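Local coordinates for protein acetate kinase (Entamoeba histolytica, PDB 4H0O) that probably interconverts acetate and acetyl phosphate as a pyrophosphate-dependent, magnesium-requiring acetate kinase of the ASKHA superfamily, at residues 16-20 and 390-395; 164-168 and 178-182; 205-211 and 328-334; 77-81 and 139-144; 213-218 and 239-244. All coordinates share one frame; numbering follows the deposited sequence.

Contact 1 of 5, residues 16-20 and 390-395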
# COMPACT_ATOMS: atom_id res chain seq x y z
N VAL B 16 -2.42 -21.76 -35.48
CA VAL B 16 -2.26 -21.87 -34.03
C VAL B 16 -3.63 -21.80 -33.35
O VAL B 16 -4.38 -20.84 -33.56
CB VAL B 16 -1.35 -20.77 -33.46
CG1 VAL B 16 -1.17 -20.95 -31.96
CG2 VAL B 16 0.00 -20.79 -34.14
N LEU B 17 -3.94 -22.82 -32.56
CA LEU B 17 -5.20 -22.86 -31.82
C LEU B 17 -5.00 -22.26 -30.42
O LEU B 17 -4.17 -22.74 -29.65
CB LEU B 17 -5.69 -24.30 -31.71
CG LEU B 17 -6.93 -24.57 -30.84
CD1 LEU B 17 -8.13 -23.81 -31.39
CD2 LEU B 17 -7.23 -26.06 -30.76
N ILE B 18 -5.74 -21.20 -30.11
CA ILE B 18 -5.69 -20.61 -28.77
C ILE B 18 -6.99 -20.87 -28.01
O ILE B 18 -8.07 -20.54 -28.49
CB ILE B 18 -5.40 -19.09 -28.80
CG1 ILE B 18 -3.92 -18.82 -29.03
CG2 ILE B 18 -5.82 -18.43 -27.49
CD1 ILE B 18 -3.55 -18.74 -30.48
N PHE B 19 -6.88 -21.48 -26.83
CA PHE B 19 -8.04 -21.70 -25.98
C PHE B 19 -8.18 -20.60 -24.93
O PHE B 19 -7.22 -20.29 -24.22
CB PHE B 19 -7.97 -23.06 -25.30
CG PHE B 19 -8.38 -24.21 -26.18
CD1 PHE B 19 -9.67 -24.29 -26.68
CD2 PHE B 19 -7.48 -25.23 -26.48
CE1 PHE B 19 -10.06 -25.35 -27.49
CE2 PHE B 19 -7.86 -26.29 -27.28
CZ PHE B 19 -9.15 -26.35 -27.79
N ASN B 20 -9.37 -20.02 -24.84
CA ASN B 20 -9.67 -19.04 -23.81
C ASN B 20 -10.76 -19.56 -22.88
O ASN B 20 -11.94 -19.55 -23.23
CB ASN B 20 -10.09 -17.71 -24.45
CG ASN B 20 -10.11 -16.56 -23.46
OD1 ASN B 20 -9.96 -16.76 -22.26
ND2 ASN B 20 -10.29 -15.35 -23.98
N GLU B 390 -6.55 -10.35 -25.36
CA GLU B 390 -6.25 -11.62 -24.71
C GLU B 390 -5.62 -12.68 -25.61
O GLU B 390 -4.65 -13.35 -25.21
CB GLU B 390 -7.51 -12.20 -24.07
CG GLU B 390 -8.07 -11.41 -22.91
CD GLU B 390 -9.15 -12.16 -22.16
OE1 GLU B 390 -8.84 -12.79 -21.13
OE2 GLU B 390 -10.32 -12.13 -22.61
N GLU B 391 -6.16 -12.86 -26.81
CA GLU B 391 -5.70 -13.92 -27.70
C GLU B 391 -4.32 -13.63 -28.28
O GLU B 391 -3.47 -14.52 -28.32
CB GLU B 391 -6.71 -14.19 -28.81
CG GLU B 391 -7.91 -14.99 -28.36
CD GLU B 391 -8.80 -14.22 -27.41
OE1 GLU B 391 -8.92 -12.99 -27.57
OE2 GLU B 391 -9.37 -14.85 -26.49
N LEU B 392 -4.11 -12.40 -28.72
CA LEU B 392 -2.82 -11.98 -29.26
C LEU B 392 -1.73 -12.14 -28.20
O LEU B 392 -0.59 -12.47 -28.51
CB LEU B 392 -2.87 -10.54 -29.75
CG LEU B 392 -3.89 -10.22 -30.84
CD1 LEU B 392 -3.80 -8.77 -31.28
CD2 LEU B 392 -3.72 -11.15 -32.03
N VAL B 393 -2.10 -11.90 -26.94
CA VAL B 393 -1.17 -12.03 -25.81
C VAL B 393 -0.65 -13.46 -25.67
O VAL B 393 0.55 -13.67 -25.48
CB VAL B 393 -1.83 -11.57 -24.50
CG1 VAL B 393 -1.00 -11.98 -23.30
CG2 VAL B 393 -2.03 -10.06 -24.50
N ILE B 394 -1.55 -14.43 -25.75
CA ILE B 394 -1.17 -15.84 -25.68
C ILE B 394 -0.44 -16.26 -26.96
O ILE B 394 0.51 -17.04 -26.92
CB ILE B 394 -2.39 -16.75 -25.46
CG1 ILE B 394 -3.13 -16.34 -24.18
CG2 ILE B 394 -1.97 -18.21 -25.38
CD1 ILE B 394 -4.43 -17.09 -23.96
N LEU B 395 -0.91 -15.73 -28.10
CA LEU B 395 -0.28 -16.01 -29.38
C LEU B 395 1.16 -15.49 -29.41
O LEU B 395 2.06 -16.16 -29.92
CB LEU B 395 -1.09 -15.37 -30.52
CG LEU B 395 -0.56 -15.65 -31.93
CD1 LEU B 395 -0.62 -17.14 -32.23
CD2 LEU B 395 -1.33 -14.86 -32.98
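Ile18 meets helix 390-395 with both of its branches, and the tips of the two branches find different partners. Its CG2 methyl touches Ile394 CD1 at 4.0 Å, the two isoleucine side chains sliding past each other in opposite directions, and the same methyl lies against Glu391 CG. The longer branch turns the other way along the strand, so that Ile18 CD1 comes to 3.8 Å from Leu395 CD1 with the two side chains at about a right angle. Leu395 CD1 is shared: Val16 CG1 also reaches it, at 3.9 Å, and the leucine methyl thereby bridges two strand residues that face the helix.

Where the strand segment ends, the contact becomes polar. Asn20 ND2 gives a hydrogen bond to Glu391 OE2 at 2.7 Å, the carboxylate oxygen lying 27° out of the amide plane. The glutamate gets there because its chain is bent at chi2 (68°), which turns its carboxylate toward the Asn20 side chain although CB itself does not point at the strand. A second, weak bond runs from Asn20 ND2 to Glu390 OE2 at 3.5 Å, with amide and carboxylate planes 81° apart. The amide nitrogen thus faces two neighbouring carboxylates, with Glu391 as its main partner. Asn20 and Glu390 are both predicted magnesium ligands, so Glu391 may act as a second-shell partner that positions Asn20.

Strand 16-21 runs between strands 26-31 and 93-98 of its sheet, and Phe31 packs on both Ile18 and Leu395. Away from that sheet, Leu392 and Val393 turn to helix 185-195, so helix 390-402 is sandwiched between the two.

Contact 2 of 5, residues 164-168 and 178-182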
# COMPACT_ATOMS: atom_id res chain seq x y z
N ALA B 164 13.93 -8.70 -1.92
CA ALA B 164 13.53 -7.57 -1.09
C ALA B 164 12.18 -6.99 -1.51
O ALA B 164 11.45 -6.44 -0.67
CB ALA B 164 14.60 -6.49 -1.12
N GLU B 165 11.86 -7.10 -2.79
CA GLU B 165 10.62 -6.55 -3.33
C GLU B 165 9.47 -7.56 -3.23
O GLU B 165 8.30 -7.19 -3.30
CB GLU B 165 10.82 -6.13 -4.79
CG GLU B 165 12.21 -5.58 -5.10
CD GLU B 165 12.37 -4.13 -4.69
OE1 GLU B 165 11.44 -3.33 -4.95
OE2 GLU B 165 13.43 -3.78 -4.12
N ARG B 166 9.82 -8.84 -3.07
CA ARG B 166 8.82 -9.90 -2.95
C ARG B 166 8.51 -10.22 -1.49
O ARG B 166 7.59 -10.98 -1.19
CB ARG B 166 9.30 -11.19 -3.63
CG ARG B 166 9.45 -11.12 -5.13
CD ARG B 166 9.87 -12.48 -5.70
NE ARG B 166 8.82 -13.48 -5.54
CZ ARG B 166 9.03 -14.80 -5.54
NH1 ARG B 166 10.26 -15.27 -5.68
NH2 ARG B 166 8.01 -15.63 -5.39
N THR B 167 9.29 -9.63 -0.59
CA THR B 167 9.26 -10.00 0.83
C THR B 167 8.45 -9.04 1.70
O THR B 167 8.70 -7.83 1.72
CB THR B 167 10.68 -10.09 1.42
OG1 THR B 167 11.44 -11.06 0.68
CG2 THR B 167 10.63 -10.49 2.89
N TYR B 168 7.49 -9.58 2.44
CA TYR B 168 6.75 -8.80 3.42
C TYR B 168 7.46 -8.83 4.77
O TYR B 168 8.05 -9.84 5.15
CB TYR B 168 5.31 -9.33 3.55
CG TYR B 168 4.48 -9.09 2.32
CD1 TYR B 168 4.04 -7.81 1.99
CD2 TYR B 168 4.11 -10.14 1.48
CE1 TYR B 168 3.27 -7.58 0.87
CE2 TYR B 168 3.34 -9.92 0.35
CZ TYR B 168 2.93 -8.64 0.05
OH TYR B 168 2.16 -8.40 -1.06
N TYR B 178 4.39 -16.62 2.15
CA TYR B 178 3.58 -15.54 1.60
C TYR B 178 4.40 -14.52 0.82
O TYR B 178 4.23 -13.31 0.98
CB TYR B 178 2.78 -14.86 2.72
CG TYR B 178 1.90 -15.82 3.48
CD1 TYR B 178 0.92 -16.55 2.83
CD2 TYR B 178 2.05 -15.99 4.85
CE1 TYR B 178 0.11 -17.44 3.52
CE2 TYR B 178 1.24 -16.88 5.55
CZ TYR B 178 0.28 -17.60 4.88
OH TYR B 178 -0.53 -18.47 5.56
N LEU B 179 5.30 -15.02 -0.03
CA LEU B 179 6.06 -14.15 -0.91
C LEU B 179 5.13 -13.52 -1.96
O LEU B 179 4.09 -14.09 -2.30
CB LEU B 179 7.20 -14.92 -1.58
CG LEU B 179 8.33 -15.36 -0.66
CD1 LEU B 179 9.41 -16.11 -1.43
CD2 LEU B 179 8.94 -14.16 0.06
N LYS B 180 5.51 -12.35 -2.44
CA LYS B 180 4.76 -11.69 -3.50
C LYS B 180 4.95 -12.43 -4.82
O LYS B 180 6.05 -12.91 -5.11
CB LYS B 180 5.20 -10.23 -3.63
CG LYS B 180 4.58 -9.49 -4.82
CD LYS B 180 5.01 -8.03 -4.86
CE LYS B 180 4.60 -7.29 -3.59
NZ LYS B 180 4.91 -5.83 -3.69
N PHE B 181 3.89 -12.54 -5.60
CA PHE B 181 3.97 -13.13 -6.93
C PHE B 181 3.78 -12.07 -8.01
O PHE B 181 4.69 -11.78 -8.79
CB PHE B 181 2.95 -14.26 -7.10
CG PHE B 181 3.37 -15.56 -6.45
CD1 PHE B 181 4.31 -16.38 -7.05
CD2 PHE B 181 2.81 -15.95 -5.24
CE1 PHE B 181 4.69 -17.57 -6.46
CE2 PHE B 181 3.19 -17.14 -4.64
CZ PHE B 181 4.13 -17.95 -5.25
N GLY B 182 2.59 -11.47 -8.06
CA GLY B 182 2.26 -10.51 -9.10
C GLY B 182 1.54 -11.20 -10.24
O GLY B 182 1.81 -12.37 -10.53
O HOH W 1 6.92 -12.32 2.48
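Arg166 and Lys180 grip each other twice through Lys180's backbone, once with a backbone atom of the arginine and once with its side chain. Lys180 N donates to Arg166 O at 2.8 Å, in the carbonyl plane and on a lone pair. In return Arg166 NE donates to Lys180 O at 2.9 Å, an almost straight bond (169°) whose acceptor lies in the guanidinium plane. The bend of the arginine chain at chi3 (66°) turns NE onto that carbonyl, while NH2 adds a weak bond to the same oxygen. Leu179 CD1 lies over one face of the guanidinium, offset toward its rim.

Further along, a water joins the segments: it accepts from Tyr168 N at 2.8 Å and donates weakly to Tyr178 O. Tyr178 O also sits at the edge of the Tyr168 ring, in its plane, 3.2 Å from Tyr168 CD2. The aliphatic end of Lys180 crosses Tyr168 at about a right angle, CE lying 3.7 Å from Tyr168 OH; its NZ has weak partners in Asp228 and Thr229. Thr167 OG1 bonds to Gln163 O, and Tyr178 OH to Gln259 of the second subunit.

The result is a roughly antiparallel pairing of a helix end and the residues after it with a loop, in which an arginine side chain supplies the donor for the return bond. It closes the base of the excursion carrying helix 174-177, at the dimer interface and just ahead of the predicted transition-state stabiliser His184.

Contact 3 of 5, residues 205-211 and 328-334; sequences KIIACHL and DLLVFTD
Strands 205-211 and 329-333 run parallel and in register from Ile206 beside Leu329 to His210 beside Thr333, their segment axes 4.8 Å apart and 16° from parallel. This is a central strand pair of a ribonuclease H-like sheet, the fold of the ASKHA superfamily, in which strands distant in sequence become neighbours. Ile207 and Cys209 use both backbone N and O across the seam; the short bond from Cys209 N to Val331 O measures 2.8 Å.

Ile206, Ala208, Val331 and Thr333 share the face covered by helix 185-195. Packing is tight there: Val331 CG1, in the crowded position between its backbone N and carbonyl carbon (chi1 63°), presses to 3.4 Å from Ala208 CB. On the other face, which receives helix 299-324, Leu330 CD1 fits between Ile207 CG2 and Cys209 SG, each 3.9 Å away. Phe332 takes Leu211 CD1 at its ring edge, while the sulfur of Cys209 stands obliquely to the ring.

Toward the predicted active site, Asp334 CB lies over a face of the His210 imidazole in a CH-pi contact, 3.9 Å from the ring centroid. His210 ND1 is bonded to Ser187 OG, and its ring stacks with that of His184, a predicted transition-state stabiliser. At the far end Asp328 OD2 accepts Lys205 N at 3.0 Å, the N-H arriving from above the carboxylate plane, 37° out of it.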
# COMPACT_ATOMS: atom_id res chain seq x y z
N LYS B 205 12.51 3.57 -18.30
CA LYS B 205 11.81 3.31 -17.05
C LYS B 205 10.32 3.45 -17.33
O LYS B 205 9.83 4.55 -17.62
CB LYS B 205 12.27 4.27 -15.96
CG LYS B 205 13.71 4.06 -15.54
CD LYS B 205 14.19 5.15 -14.59
CE LYS B 205 15.63 4.92 -14.20
NZ LYS B 205 15.84 3.53 -13.69
N ILE B 206 9.61 2.33 -17.25
CA ILE B 206 8.22 2.29 -17.66
C ILE B 206 7.33 1.86 -16.50
O ILE B 206 7.67 0.92 -15.77
CB ILE B 206 8.03 1.31 -18.84
CG1 ILE B 206 8.98 1.69 -19.99
CG2 ILE B 206 6.59 1.29 -19.32
CD1 ILE B 206 8.88 0.79 -21.21
N ILE B 207 6.22 2.57 -16.31
CA ILE B 207 5.19 2.12 -15.39
C ILE B 207 3.94 1.80 -16.21
O ILE B 207 3.38 2.67 -16.88
CB ILE B 207 4.86 3.18 -14.31
CG1 ILE B 207 6.04 3.37 -13.36
CG2 ILE B 207 3.62 2.77 -13.51
CD1 ILE B 207 5.80 4.37 -12.24
N ALA B 208 3.52 0.54 -16.16
CA ALA B 208 2.35 0.10 -16.91
C ALA B 208 1.16 -0.08 -15.98
O ALA B 208 1.31 -0.59 -14.87
CB ALA B 208 2.65 -1.18 -17.65
N CYS B 209 -0.02 0.32 -16.44
CA CYS B 209 -1.23 0.16 -15.65
C CYS B 209 -2.23 -0.75 -16.35
O CYS B 209 -2.85 -0.36 -17.35
CB CYS B 209 -1.87 1.52 -15.38
SG CYS B 209 -0.76 2.74 -14.66
N HIS B 210 -2.38 -1.97 -15.84
CA HIS B 210 -3.38 -2.90 -16.35
C HIS B 210 -4.70 -2.60 -15.64
O HIS B 210 -4.97 -3.14 -14.56
CB HIS B 210 -2.95 -4.34 -16.10
CG HIS B 210 -3.89 -5.37 -16.63
ND1 HIS B 210 -3.57 -6.24 -17.64
CD2 HIS B 210 -5.17 -5.69 -16.26
CE1 HIS B 210 -4.59 -7.04 -17.89
NE2 HIS B 210 -5.57 -6.73 -17.07
N LEU B 211 -5.50 -1.72 -16.22
CA LEU B 211 -6.76 -1.33 -15.61
C LEU B 211 -7.91 -2.14 -16.21
O LEU B 211 -8.53 -1.74 -17.20
CB LEU B 211 -6.99 0.18 -15.76
CG LEU B 211 -5.84 1.03 -15.19
CD1 LEU B 211 -6.19 2.52 -15.15
CD2 LEU B 211 -5.44 0.53 -13.81
N ASP B 328 9.91 7.47 -17.57
CA ASP B 328 9.96 7.98 -18.93
C ASP B 328 8.61 7.83 -19.63
O ASP B 328 8.20 8.71 -20.40
CB ASP B 328 11.04 7.25 -19.74
CG ASP B 328 12.42 7.39 -19.13
OD1 ASP B 328 12.74 8.48 -18.63
OD2 ASP B 328 13.18 6.39 -19.15
N LEU B 329 7.93 6.73 -19.36
CA LEU B 329 6.69 6.41 -20.06
C LEU B 329 5.65 5.77 -19.15
O LEU B 329 5.90 4.73 -18.54
CB LEU B 329 6.96 5.49 -21.25
CG LEU B 329 5.73 5.03 -22.05
CD1 LEU B 329 5.05 6.21 -22.71
CD2 LEU B 329 6.10 3.97 -23.09
N LEU B 330 4.48 6.41 -19.07
CA LEU B 330 3.33 5.84 -18.38
C LEU B 330 2.37 5.27 -19.42
O LEU B 330 1.97 5.98 -20.35
CB LEU B 330 2.63 6.91 -17.53
CG LEU B 330 1.38 6.47 -16.76
CD1 LEU B 330 1.76 5.53 -15.63
CD2 LEU B 330 0.59 7.66 -16.22
N VAL B 331 2.01 4.00 -19.28
CA VAL B 331 1.16 3.35 -20.27
C VAL B 331 -0.10 2.75 -19.66
O VAL B 331 -0.04 2.04 -18.66
CB VAL B 331 1.93 2.25 -21.03
CG1 VAL B 331 2.36 1.15 -20.07
CG2 VAL B 331 1.07 1.68 -22.15
N PHE B 332 -1.24 3.03 -20.29
CA PHE B 332 -2.50 2.46 -19.85
C PHE B 332 -2.91 1.29 -20.74
O PHE B 332 -2.76 1.35 -21.97
CB PHE B 332 -3.60 3.52 -19.87
CG PHE B 332 -3.38 4.62 -18.88
CD1 PHE B 332 -3.71 4.44 -17.54
CD2 PHE B 332 -2.87 5.85 -19.29
CE1 PHE B 332 -3.51 5.46 -16.63
CE2 PHE B 332 -2.67 6.87 -18.38
CZ PHE B 332 -3.00 6.68 -17.04
N THR B 333 -3.41 0.22 -20.14
CA THR B 333 -3.85 -0.94 -20.91
C THR B 333 -5.09 -1.59 -20.33
O THR B 333 -5.60 -1.17 -19.28
CB THR B 333 -2.71 -1.98 -21.08
OG1 THR B 333 -3.10 -2.96 -22.05
CG2 THR B 333 -2.41 -2.66 -19.77
N ASP B 334 -5.59 -2.61 -21.03
CA ASP B 334 -6.87 -3.26 -20.73
C ASP B 334 -8.07 -2.31 -20.79
O ASP B 334 -7.91 -1.10 -20.98
CB ASP B 334 -6.83 -4.02 -19.40
CG ASP B 334 -8.13 -4.77 -19.14
OD1 ASP B 334 -9.03 -4.70 -20.00
OD2 ASP B 334 -8.25 -5.40 -18.07

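Contact 4 of 5, residues 77-81 and 139-144; sequences AKLII and ISMKEL
Ile81 fills the space between helices 77-81 and 139-143 with two differently aimed branches. Its chi1 of -68° sets CG2 anti to the backbone N, and this methyl meets Leu144 CD2 at 3.9 Å, the two side chains reaching toward each other tip to tip. The longer arm runs on extended, so that Ile81 CD1 lies 4.0 Å from Glu143 CB and equally near Ser140 OG. One turn earlier Ala77 CB touches Ile139 CG2 at 3.8 Å, a small residue against a branched one.

Over the outer side of this apolar seam stretches a salt bridge. Lys78 is extended but for a moderate bend at chi2 (146°), while Glu143 folds more sharply at the same torsion; the chains meet obliquely. Lys78 NZ bonds to Glu143 OE2 at 3.1 Å, well above the carboxylate plane, and the lysine's CD and CE also lie against the carboxylate.

The segment axes pass 9.9 Å apart at -33°. Ala77 and Ser140 both rest on Phe19 of strand 16-21, and Ser140 and Leu144 on Val94 of strand 93-98, so the helices form a layer over one face of the sheet that holds these two strands, the alpha/beta layering of the ribonuclease H-like fold.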
# COMPACT_ATOMS: atom_id res chain seq x y z
N ALA B 77 -13.72 -28.49 -25.60
CA ALA B 77 -12.41 -28.51 -26.24
C ALA B 77 -12.31 -29.64 -27.26
O ALA B 77 -11.89 -29.42 -28.40
CB ALA B 77 -11.32 -28.64 -25.20
N LYS B 78 -12.69 -30.85 -26.84
CA LYS B 78 -12.68 -32.02 -27.71
C LYS B 78 -13.53 -31.82 -28.96
O LYS B 78 -13.09 -32.08 -30.08
CB LYS B 78 -13.17 -33.25 -26.94
CG LYS B 78 -13.48 -34.46 -27.82
CD LYS B 78 -13.15 -35.77 -27.11
CE LYS B 78 -13.29 -36.96 -28.05
NZ LYS B 78 -12.62 -38.18 -27.51
N LEU B 79 -14.76 -31.35 -28.76
CA LEU B 79 -15.69 -31.14 -29.87
C LEU B 79 -15.22 -30.02 -30.80
O LEU B 79 -15.48 -30.05 -32.01
CB LEU B 79 -17.11 -30.87 -29.34
CG LEU B 79 -18.03 -32.09 -29.16
CD1 LEU B 79 -17.33 -33.23 -28.43
CD2 LEU B 79 -19.30 -31.70 -28.43
N ILE B 80 -14.53 -29.03 -30.24
CA ILE B 80 -13.93 -27.96 -31.04
C ILE B 80 -12.84 -28.52 -31.95
O ILE B 80 -12.82 -28.26 -33.15
CB ILE B 80 -13.35 -26.84 -30.14
CG1 ILE B 80 -14.48 -26.01 -29.53
CG2 ILE B 80 -12.42 -25.94 -30.94
CD1 ILE B 80 -14.02 -25.03 -28.47
N ILE B 81 -11.93 -29.29 -31.35
CA ILE B 81 -10.84 -29.94 -32.08
C ILE B 81 -11.39 -30.86 -33.17
O ILE B 81 -10.85 -30.91 -34.28
CB ILE B 81 -9.95 -30.75 -31.10
CG1 ILE B 81 -9.19 -29.81 -30.16
CG2 ILE B 81 -8.98 -31.65 -31.85
CD1 ILE B 81 -8.47 -30.51 -29.03
N ILE B 139 -6.93 -32.74 -22.00
CA ILE B 139 -7.70 -33.28 -23.11
C ILE B 139 -7.10 -32.85 -24.46
O ILE B 139 -7.21 -33.57 -25.45
CB ILE B 139 -9.20 -32.90 -23.01
CG1 ILE B 139 -10.09 -34.10 -23.34
CG2 ILE B 139 -9.55 -31.71 -23.91
CD1 ILE B 139 -9.91 -35.25 -22.39
N SER B 140 -6.45 -31.69 -24.47
CA SER B 140 -5.88 -31.14 -25.70
C SER B 140 -4.63 -31.92 -26.11
O SER B 140 -4.40 -32.16 -27.30
CB SER B 140 -5.56 -29.66 -25.51
OG SER B 140 -5.57 -28.96 -26.74
N MET B 141 -3.84 -32.31 -25.12
CA MET B 141 -2.65 -33.13 -25.37
C MET B 141 -3.04 -34.50 -25.89
O MET B 141 -2.28 -35.12 -26.64
CB MET B 141 -1.83 -33.29 -24.08
CG MET B 141 -1.22 -32.00 -23.55
SD MET B 141 -0.00 -31.26 -24.65
CE MET B 141 1.38 -32.37 -24.42
N LYS B 142 -4.21 -34.98 -25.51
CA LYS B 142 -4.65 -36.32 -25.88
C LYS B 142 -5.23 -36.37 -27.30
O LYS B 142 -4.94 -37.30 -28.06
CB LYS B 142 -5.68 -36.85 -24.88
CG LYS B 142 -6.05 -38.31 -25.12
CD LYS B 142 -7.30 -38.71 -24.35
CE LYS B 142 -7.68 -40.15 -24.66
NZ LYS B 142 -9.00 -40.52 -24.07
N GLU B 143 -6.04 -35.38 -27.64
CA GLU B 143 -6.69 -35.34 -28.95
C GLU B 143 -5.73 -34.86 -30.04
O GLU B 143 -5.91 -35.18 -31.21
CB GLU B 143 -7.93 -34.45 -28.91
CG GLU B 143 -9.02 -34.96 -27.98
CD GLU B 143 -9.56 -36.31 -28.40
OE1 GLU B 143 -9.85 -36.50 -29.60
OE2 GLU B 143 -9.69 -37.20 -27.52
N LEU B 144 -4.72 -34.09 -29.64
CA LEU B 144 -3.67 -33.65 -30.57
C LEU B 144 -2.28 -33.99 -30.03
O LEU B 144 -1.50 -33.09 -29.72
CB LEU B 144 -3.80 -32.15 -30.85
CG LEU B 144 -5.12 -31.68 -31.46
CD1 LEU B 144 -5.21 -30.16 -31.57
CD2 LEU B 144 -5.31 -32.31 -32.83

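Contact 5 of 5, residues 213-218 and 239-244; sequences TGGSSC and LVMSTR
Met241 runs alongside the turn at Gly214 and Gly215 and onto strand 216-218, touching it at every step. Its CB lies 4.0 Å from Gly214 O. The next atom, CG, stands near Ser216 N. SD follows as a weak acceptor: Ser216 N points at it from 3.5 Å with an N-H...S angle of 162°, and Gly215 CA also lies close to the sulfur. The chain is extended beyond CG (chi2 -175°), which carries the terminal CE to 3.5 Å from Ser216 O.

The loop it lines joins strands 205-211 and 216-222, the first hairpin of the second sheet. Its glycine-rich sequence and place in the fold are those of a phosphate-binding loop of the ASKHA kinases, so a role in holding the phosphoryl donor is probable here.

Arg244, a predicted transition-state stabiliser, reaches the same loop by an extended chain. Its NH1 comes to 3.2 Å from Gly215 CA, approaching obliquely, and donates weakly to Met241 SD, so that the sulfur has two weak N-H partners. Ser242 OG sits near the carbonyl oxygens of both Thr213 and Gly214. At the other end Leu239 CD2 packs against the backbone of Ser217 and lies 3.9 Å from Cys218 SG. A water also links the segments there, donating to Ser216 O at 2.8 Å and accepting from Leu239 N at 3.0 Å.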
# COMPACT_ATOMS: atom_id res chain seq x y z
N THR B 213 -11.36 -5.09 -16.18
CA THR B 213 -12.74 -5.20 -15.74
C THR B 213 -12.81 -6.09 -14.50
O THR B 213 -13.72 -5.97 -13.69
CB THR B 213 -13.64 -5.80 -16.84
OG1 THR B 213 -15.02 -5.70 -16.44
CG2 THR B 213 -13.30 -7.26 -17.08
N GLY B 214 -11.82 -6.97 -14.37
CA GLY B 214 -11.73 -7.84 -13.21
C GLY B 214 -10.66 -7.35 -12.26
O GLY B 214 -10.93 -6.50 -11.40
N GLY B 215 -9.45 -7.86 -12.41
CA GLY B 215 -8.33 -7.39 -11.60
C GLY B 215 -7.66 -6.17 -12.21
O GLY B 215 -7.74 -5.95 -13.42
N SER B 216 -7.00 -5.39 -11.37
CA SER B 216 -6.21 -4.25 -11.82
C SER B 216 -4.87 -4.22 -11.09
O SER B 216 -4.80 -4.54 -9.90
CB SER B 216 -6.95 -2.93 -11.60
OG SER B 216 -7.95 -2.73 -12.59
N SER B 217 -3.82 -3.82 -11.80
CA SER B 217 -2.50 -3.72 -11.20
C SER B 217 -1.60 -2.74 -11.95
O SER B 217 -1.90 -2.34 -13.08
CB SER B 217 -1.83 -5.10 -11.14
OG SER B 217 -1.41 -5.52 -12.43
N CYS B 218 -0.51 -2.34 -11.30
CA CYS B 218 0.53 -1.54 -11.94
C CYS B 218 1.84 -2.31 -11.88
O CYS B 218 2.06 -3.11 -10.97
CB CYS B 218 0.71 -0.21 -11.23
SG CYS B 218 -0.64 0.95 -11.45
N LEU B 239 -4.21 -2.05 -6.22
CA LEU B 239 -5.14 -1.02 -6.65
C LEU B 239 -6.55 -1.27 -6.11
O LEU B 239 -6.91 -2.41 -5.81
CB LEU B 239 -5.20 -0.98 -8.17
CG LEU B 239 -4.23 -0.10 -8.95
CD1 LEU B 239 -2.86 -0.06 -8.31
CD2 LEU B 239 -4.11 -0.60 -10.38
N VAL B 240 -7.33 -0.20 -5.99
CA VAL B 240 -8.77 -0.34 -5.82
C VAL B 240 -9.29 -0.96 -7.12
O VAL B 240 -8.93 -0.50 -8.20
CB VAL B 240 -9.45 1.02 -5.60
CG1 VAL B 240 -10.97 0.87 -5.67
CG2 VAL B 240 -9.03 1.62 -4.27
N MET B 241 -10.10 -2.00 -7.02
CA MET B 241 -10.55 -2.69 -8.23
C MET B 241 -12.07 -2.68 -8.40
O MET B 241 -12.78 -1.99 -7.66
CB MET B 241 -10.03 -4.14 -8.26
CG MET B 241 -8.55 -4.28 -7.92
SD MET B 241 -7.93 -5.98 -8.09
CE MET B 241 -6.45 -5.91 -7.08
N SER B 242 -12.56 -3.44 -9.38
CA SER B 242 -13.99 -3.50 -9.66
C SER B 242 -14.79 -3.98 -8.45
O SER B 242 -15.78 -3.35 -8.07
CB SER B 242 -14.25 -4.42 -10.86
OG SER B 242 -13.64 -5.68 -10.67
N THR B 243 -14.34 -5.07 -7.83
CA THR B 243 -15.02 -5.63 -6.66
C THR B 243 -14.06 -5.97 -5.52
O THR B 243 -14.46 -6.57 -4.52
CB THR B 243 -15.81 -6.91 -7.00
OG1 THR B 243 -14.91 -7.94 -7.41
CG2 THR B 243 -16.82 -6.64 -8.11
N ARG B 244 -12.79 -5.60 -5.67
CA ARG B 244 -11.78 -5.89 -4.66
C ARG B 244 -11.41 -4.63 -3.89
O ARG B 244 -11.56 -3.52 -4.39
CB ARG B 244 -10.53 -6.50 -5.31
CG ARG B 244 -10.71 -7.94 -5.76
CD ARG B 244 -9.61 -8.35 -6.72
NE ARG B 244 -9.96 -9.55 -7.48
CZ ARG B 244 -9.32 -9.97 -8.56
NH1 ARG B 244 -8.28 -9.28 -9.03
NH2 ARG B 244 -9.71 -11.07 -9.18
O HOH W 2 -12.26 -6.95 -9.16
O HOH W 3 -10.52 -4.16 -11.88
O HOH W 4 -3.03 -4.39 -7.76

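How the contacts relate
Four of the five contacts belong to, or pack on, one of two sheets. Contacts 1 and 4, centres about 16 Å apart, meet at Phe19, whose CE2 lies 3.6 Å from Ser140 OG. Contacts 3 and 5 meet on the other sheet, where His210 N probably bonds to Ser217 O at 2.8 Å. Between the sheets lies the predicted catalytic region: contact 1 supplies Asn20 and Glu390, contact 5 supplies Arg244, and contact 3 borders His184. Contact 1 comes within about 7 Å of contact 3 and 8 Å of contact 5, nearest atoms. Contact 2, about 7 Å from contact 5 by nearest atoms, faces the second subunit, whereas contact 4 lies about 37 Å from contact 3 between centres.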